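Local coordinates for protein putative PTS system, cellobiose-specific IIA component (Streptococcus mutans, PDB 3L8R) that probably relays a phosphoryl group as the trimeric, all-helical IIA component of a phosphotransferase system for uptake of cellobiose-type sugars, at residues A[67-71]-A[100-104]; A[41-45]-A[106-110]. One frame throughout, in Å; residues are numbered along the deposited sequence.

Contact 1: residues A[67-71]-A[100-104]; sequences LLKAH and LMTTM
Leu67 and Met104 mark one end of this helix pair and Ala70 and Leu100 the other, with CA atoms 7.3 Å and 6.6 Å apart respectively. The short axes pass 10.5 Å from each other and run roughly antiparallel, at 142°. Leu100 contributes the largest area, meeting Leu67, Ala70 and His71. Its CG stands anti to the backbone N (chi1 -178°), which carries the branch across to the other helix. There Leu100 CD1 meets Ala70 CB at 3.4 Å, touches Leu67 CD2, and lies over one face of the His71 ring in a CH-pi contact, 3.9 Å from the centroid. Leu100 CD2 rests on the carbonyl oxygen of Ala70. These are neighbouring helices of the three-helix lactose/cellobiose IIA fold, 53-82 and 91-118; Leu67 and Leu100 also reach helix 20-49, at Ala37 and Ile30, so the apolar layer spans all three. Leu67 divides its branches: CD2 packs on the methyl CG2 of Thr103, whereas Leu67 CD1 lies 3.6 Å from Met104 CA. The Met104 chain, extended through chi2 and bent at chi3, brings Met104 SD to the edge of the His71 ring, 4.1 Å from the centroid and nearest to NE2. Met101 SD approaches the same ring obliquely from farther off. The Met101 side chain also packs on Asp98 of the second subunit, a residue predicted to bind the magnesium ion shared by the trimer.

Contact 2: residues A[41-45]-A[106-110]; sequences VHEAF and LREVA
Leu106 meets Val41, His42 and Phe45 through its two branches. Leu106 CD1 reaches the Phe45 ring at its edge, 4.1 Å from Phe45 CE2. The other branch serves two residues: Leu106 CD2 lies 4.0 Å from Val41 CG1 and equally near His42 NE2, oblique to the imidazole. Val41 divides its methyls in turn. With CG1 anti to the backbone N (chi1 170°), that methyl faces Leu106 and Ala110, while Val41 CG2 sits 4.1 Å from Arg107 CB. Only the base of Arg107 joins this packing, for its chain leads away and Glu108 CG lies over one face of its guanidinium. Ala110 CB lies 3.5 Å from Phe45 CZ, oblique to the ring, but the backbone at Val109 and Ala110 is irregular and doubtful in the model, so this distance carries little weight.

No hydrogen bond crosses between the segments; the contacts are essentially apolar, and 268 Å² is buried in all. The backbones are nearly parallel here, with short axes inclined by 22° and 10.1 Å apart at closest approach; the CA atoms of Val41 and Arg107 are 6.1 Å apart. The polar ends of His42 and Glu108 have partners in other subunits. His42 NE2 hydrogen-bonds Glu108 of the third subunit, and Glu108 of this chain makes the equivalent bond to His42 of the second subunit and a salt bridge to Arg38 of the second subunit. The histidine beside Leu106 is thereby tied into the trimer interface. Within the subunit this contact joins the first and last helices of the three-helix bundle, 20-49 and 91-118, and helix 53-82 flanks both, touching Val41 through Ala63 and Arg107 through Asn64.

From the N terminus, helix 20-49 supplies residues 41-45, whose partner comes only after the chain has run through helix 53-82 and into helix 91-118. Contact 1 closes first, when 100-104 returns against 67-71 after 28 intervening residues. Contact 2 closes soon afterwards, as 106-110 meets 41-45 across a 60-residue span, so the smaller loop lies wholly within the larger and the two do not cross. Helix 91-118 is common to both: its adjoining segments pair antiparallel with the second helix and nearly parallel with the first. With centres 12 Å apart, the contacts join helix 91-118 to each of the other two helices, and each also touches the second subunit.

Contact 1: residues A[67-71]-A[100-104]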
loop_
_atom_site.group_PDB
_atom_site.type_symbol
_atom_site.label_atom_id
_atom_site.label_comp_id
_atom_site.label_asym_id
_atom_site.label_seq_id
_atom_site.Cartn_x
_atom_site.Cartn_y
_atom_site.Cartn_z
ATOM N N LEU A 67 -14.845 -4.656 0.953
ATOM C CA LEU A 67 -13.979 -3.528 0.665
ATOM C C LEU A 67 -14.807 -2.316 0.313
ATOM O O LEU A 67 -14.553 -1.237 0.829
ATOM C CB LEU A 67 -12.993 -3.838 -0.453
ATOM C CG LEU A 67 -11.519 -4.026 -0.126
ATOM C CD1 LEU A 67 -10.755 -3.655 -1.391
ATOM C CD2 LEU A 67 -11.071 -3.148 1.064
ATOM N N LEU A 68 -15.808 -2.497 -0.534
ATOM C CA LEU A 68 -16.692 -1.394 -0.914
ATOM C C LEU A 68 -17.234 -0.585 0.255
ATOM O O LEU A 68 -17.336 0.654 0.163
ATOM C CB LEU A 68 -17.867 -1.892 -1.759
ATOM C CG LEU A 68 -18.254 -0.838 -2.791
ATOM C CD1 LEU A 68 -17.598 -1.232 -4.153
ATOM C CD2 LEU A 68 -19.819 -0.604 -2.883
ATOM N N LYS A 69 -17.544 -1.262 1.363
ATOM C CA LYS A 69 -18.051 -0.535 2.533
ATOM C C LYS A 69 -16.976 0.397 3.046
ATOM O O LYS A 69 -17.282 1.561 3.444
ATOM C CB LYS A 69 -18.521 -1.458 3.646
ATOM C CG LYS A 69 -19.609 -2.447 3.245
ATOM C CD LYS A 69 -19.746 -3.527 4.309
ATOM C CE LYS A 69 -20.930 -4.483 3.973
ATOM N NZ LYS A 69 -21.085 -5.502 5.053
ATOM N N ALA A 70 -15.730 -0.097 3.008
ATOM C CA ALA A 70 -14.563 0.679 3.436
ATOM C C ALA A 70 -14.279 1.814 2.474
ATOM O O ALA A 70 -14.101 2.966 2.919
ATOM C CB ALA A 70 -13.343 -0.214 3.661
ATOM N N HIS A 71 -14.280 1.533 1.169
ATOM C CA HIS A 71 -14.077 2.599 0.177
ATOM C C HIS A 71 -15.147 3.689 0.345
ATOM O O HIS A 71 -14.831 4.870 0.308
ATOM C CB HIS A 71 -14.010 2.069 -1.281
ATOM C CG HIS A 71 -12.607 1.860 -1.804
ATOM N ND1 HIS A 71 -11.713 2.902 -1.999
ATOM C CD2 HIS A 71 -11.943 0.728 -2.173
ATOM C CE1 HIS A 71 -10.556 2.417 -2.438
ATOM N NE2 HIS A 71 -10.665 1.102 -2.552
ATOM N N LEU A 100 -7.181 0.258 4.137
ATOM C CA LEU A 100 -8.019 0.275 2.942
ATOM C C LEU A 100 -7.189 0.188 1.659
ATOM O O LEU A 100 -7.418 -0.685 0.849
ATOM C CB LEU A 100 -8.948 1.504 2.925
ATOM C CG LEU A 100 -9.938 1.648 1.762
ATOM C CD1 LEU A 100 -10.805 0.391 1.423
ATOM C CD2 LEU A 100 -10.839 2.912 1.904
ATOM N N MET A 101 -6.214 1.069 1.479
ATOM C CA MET A 101 -5.554 1.153 0.183
ATOM C C MET A 101 -4.594 -0.019 -0.034
ATOM O O MET A 101 -4.461 -0.487 -1.161
ATOM C CB MET A 101 -4.854 2.498 0.033
ATOM C CG MET A 101 -5.801 3.745 0.148
ATOM S SD MET A 101 -6.889 4.037 -1.334
ATOM C CE MET A 101 -5.610 4.371 -2.590
ATOM N N THR A 102 -3.960 -0.569 1.001
ATOM C CA THR A 102 -3.149 -1.748 0.726
ATOM C C THR A 102 -4.015 -2.958 0.474
ATOM O O THR A 102 -3.672 -3.858 -0.305
ATOM C CB THR A 102 -2.035 -2.039 1.754
ATOM O OG1 THR A 102 -2.589 -2.501 3.009
ATOM C CG2 THR A 102 -1.127 -0.829 1.992
ATOM N N THR A 103 -5.184 -2.967 1.100
ATOM C CA THR A 103 -6.070 -4.110 0.940
ATOM C C THR A 103 -6.659 -4.099 -0.462
ATOM O O THR A 103 -6.711 -5.141 -1.126
ATOM C CB THR A 103 -7.101 -4.226 2.121
ATOM O OG1 THR A 103 -6.385 -4.581 3.310
ATOM C CG2 THR A 103 -8.164 -5.319 1.845
ATOM N N MET A 104 -7.028 -2.925 -0.963
ATOM C CA MET A 104 -7.374 -2.803 -2.401
ATOM C C MET A 104 -6.251 -3.296 -3.317
ATOM O O MET A 104 -6.464 -4.141 -4.172
ATOM C CB MET A 104 -7.668 -1.353 -2.736
ATOM C CG MET A 104 -7.833 -1.050 -4.250
ATOM S SD MET A 104 -8.248 0.723 -4.403
ATOM C CE MET A 104 -6.597 1.445 -4.577
#

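Contact 2: residues A[41-45]-A[106-110]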
loop_
_atom_site.group_PDB
_atom_site.type_symbol
_atom_site.label_atom_id
_atom_site.label_comp_id
_atom_site.label_asym_id
_atom_site.label_seq_id
_atom_site.Cartn_x
_atom_site.Cartn_y
_atom_site.Cartn_z
ATOM N N VAL A 41 -9.507 -11.949 1.105
ATOM C CA VAL A 41 -8.608 -12.046 -0.030
ATOM C C VAL A 41 -7.636 -13.193 0.199
ATOM O O VAL A 41 -7.330 -13.947 -0.739
ATOM C CB VAL A 41 -7.845 -10.750 -0.308
ATOM C CG1 VAL A 41 -6.768 -11.022 -1.354
ATOM C CG2 VAL A 41 -8.796 -9.671 -0.769
ATOM N N HIS A 42 -7.146 -13.316 1.440
ATOM C CA HIS A 42 -6.251 -14.414 1.795
ATOM C C HIS A 42 -6.922 -15.776 1.650
ATOM O O HIS A 42 -6.333 -16.695 1.138
ATOM C CB HIS A 42 -5.666 -14.249 3.187
ATOM C CG HIS A 42 -4.476 -13.358 3.213
ATOM N ND1 HIS A 42 -3.256 -13.747 2.701
ATOM C CD2 HIS A 42 -4.322 -12.088 3.659
ATOM C CE1 HIS A 42 -2.390 -12.754 2.843
ATOM N NE2 HIS A 42 -3.013 -11.735 3.422
ATOM N N GLU A 43 -8.181 -15.877 2.029
ATOM C CA GLU A 43 -8.995 -17.044 1.644
ATOM C C GLU A 43 -8.863 -17.304 0.143
ATOM O O GLU A 43 -8.445 -18.398 -0.251
ATOM C CB GLU A 43 -10.457 -16.887 2.067
ATOM C CG GLU A 43 -10.662 -16.738 3.562
ATOM C CD GLU A 43 -12.093 -17.025 3.975
ATOM O OE1 GLU A 43 -12.905 -16.103 4.152
ATOM O OE2 GLU A 43 -12.412 -18.218 4.123
ATOM N N ALA A 44 -9.108 -16.297 -0.691
ATOM C CA ALA A 44 -8.932 -16.528 -2.121
ATOM C C ALA A 44 -7.522 -17.039 -2.424
ATOM O O ALA A 44 -7.369 -17.923 -3.275
ATOM C CB ALA A 44 -9.267 -15.314 -2.943
ATOM N N PHE A 45 -6.483 -16.508 -1.754
ATOM C CA PHE A 45 -5.154 -17.073 -1.965
ATOM C C PHE A 45 -5.045 -18.527 -1.489
ATOM O O PHE A 45 -4.314 -19.314 -2.073
ATOM C CB PHE A 45 -4.069 -16.244 -1.306
ATOM C CG PHE A 45 -3.690 -15.009 -2.076
ATOM C CD1 PHE A 45 -3.231 -15.087 -3.416
ATOM C CD2 PHE A 45 -3.763 -13.758 -1.476
ATOM C CE1 PHE A 45 -2.870 -13.946 -4.120
ATOM C CE2 PHE A 45 -3.400 -12.631 -2.174
ATOM C CZ PHE A 45 -2.946 -12.720 -3.502
ATOM N N LEU A 106 -3.952 -5.280 -2.603
ATOM C CA LEU A 106 -3.779 -6.708 -2.461
ATOM C C LEU A 106 -4.866 -7.472 -3.233
ATOM O O LEU A 106 -4.552 -8.481 -3.831
ATOM C CB LEU A 106 -3.743 -7.136 -1.003
ATOM C CG LEU A 106 -3.443 -8.612 -0.772
ATOM C CD1 LEU A 106 -1.962 -8.932 -1.039
ATOM C CD2 LEU A 106 -3.857 -9.090 0.593
ATOM N N ARG A 107 -6.133 -7.036 -3.194
ATOM C CA ARG A 107 -7.170 -7.691 -4.045
ATOM C C ARG A 107 -6.759 -7.639 -5.507
ATOM O O ARG A 107 -6.866 -8.618 -6.194
ATOM C CB ARG A 107 -8.561 -7.054 -3.916
ATOM C CG ARG A 107 -9.170 -6.815 -5.303
ATOM C CD ARG A 107 -10.264 -5.687 -5.456
ATOM N NE ARG A 107 -9.837 -4.276 -5.546
ATOM C CZ ARG A 107 -9.854 -3.520 -6.669
ATOM N NH1 ARG A 107 -10.200 -4.022 -7.871
ATOM N NH2 ARG A 107 -9.494 -2.232 -6.609
ATOM N N GLU A 108 -6.280 -6.479 -5.964
ATOM C CA GLU A 108 -5.829 -6.285 -7.330
ATOM C C GLU A 108 -4.787 -7.315 -7.686
ATOM O O GLU A 108 -4.899 -7.974 -8.720
ATOM C CB GLU A 108 -5.266 -4.894 -7.526
ATOM C CG GLU A 108 -6.344 -3.834 -7.669
ATOM C CD GLU A 108 -5.812 -2.428 -7.798
ATOM O OE1 GLU A 108 -4.806 -2.173 -8.490
ATOM O OE2 GLU A 108 -6.421 -1.532 -7.235
ATOM N N VAL A 109 -3.751 -7.468 -6.875
ATOM C CA VAL A 109 -2.899 -8.609 -7.130
ATOM C C VAL A 109 -3.644 -9.758 -6.534
ATOM O O VAL A 109 -4.071 -9.721 -5.389
ATOM C CB VAL A 109 -1.403 -8.438 -6.668
ATOM C CG1 VAL A 109 -1.119 -7.081 -6.036
ATOM C CG2 VAL A 109 -0.850 -9.646 -5.922
ATOM N N ALA A 110 -3.884 -10.795 -7.274
ATOM C CA ALA A 110 -4.810 -11.780 -6.700
ATOM C C ALA A 110 -5.828 -11.938 -7.733
ATOM O O ALA A 110 -5.985 -13.037 -8.218
ATOM C CB ALA A 110 -5.460 -11.324 -5.434
#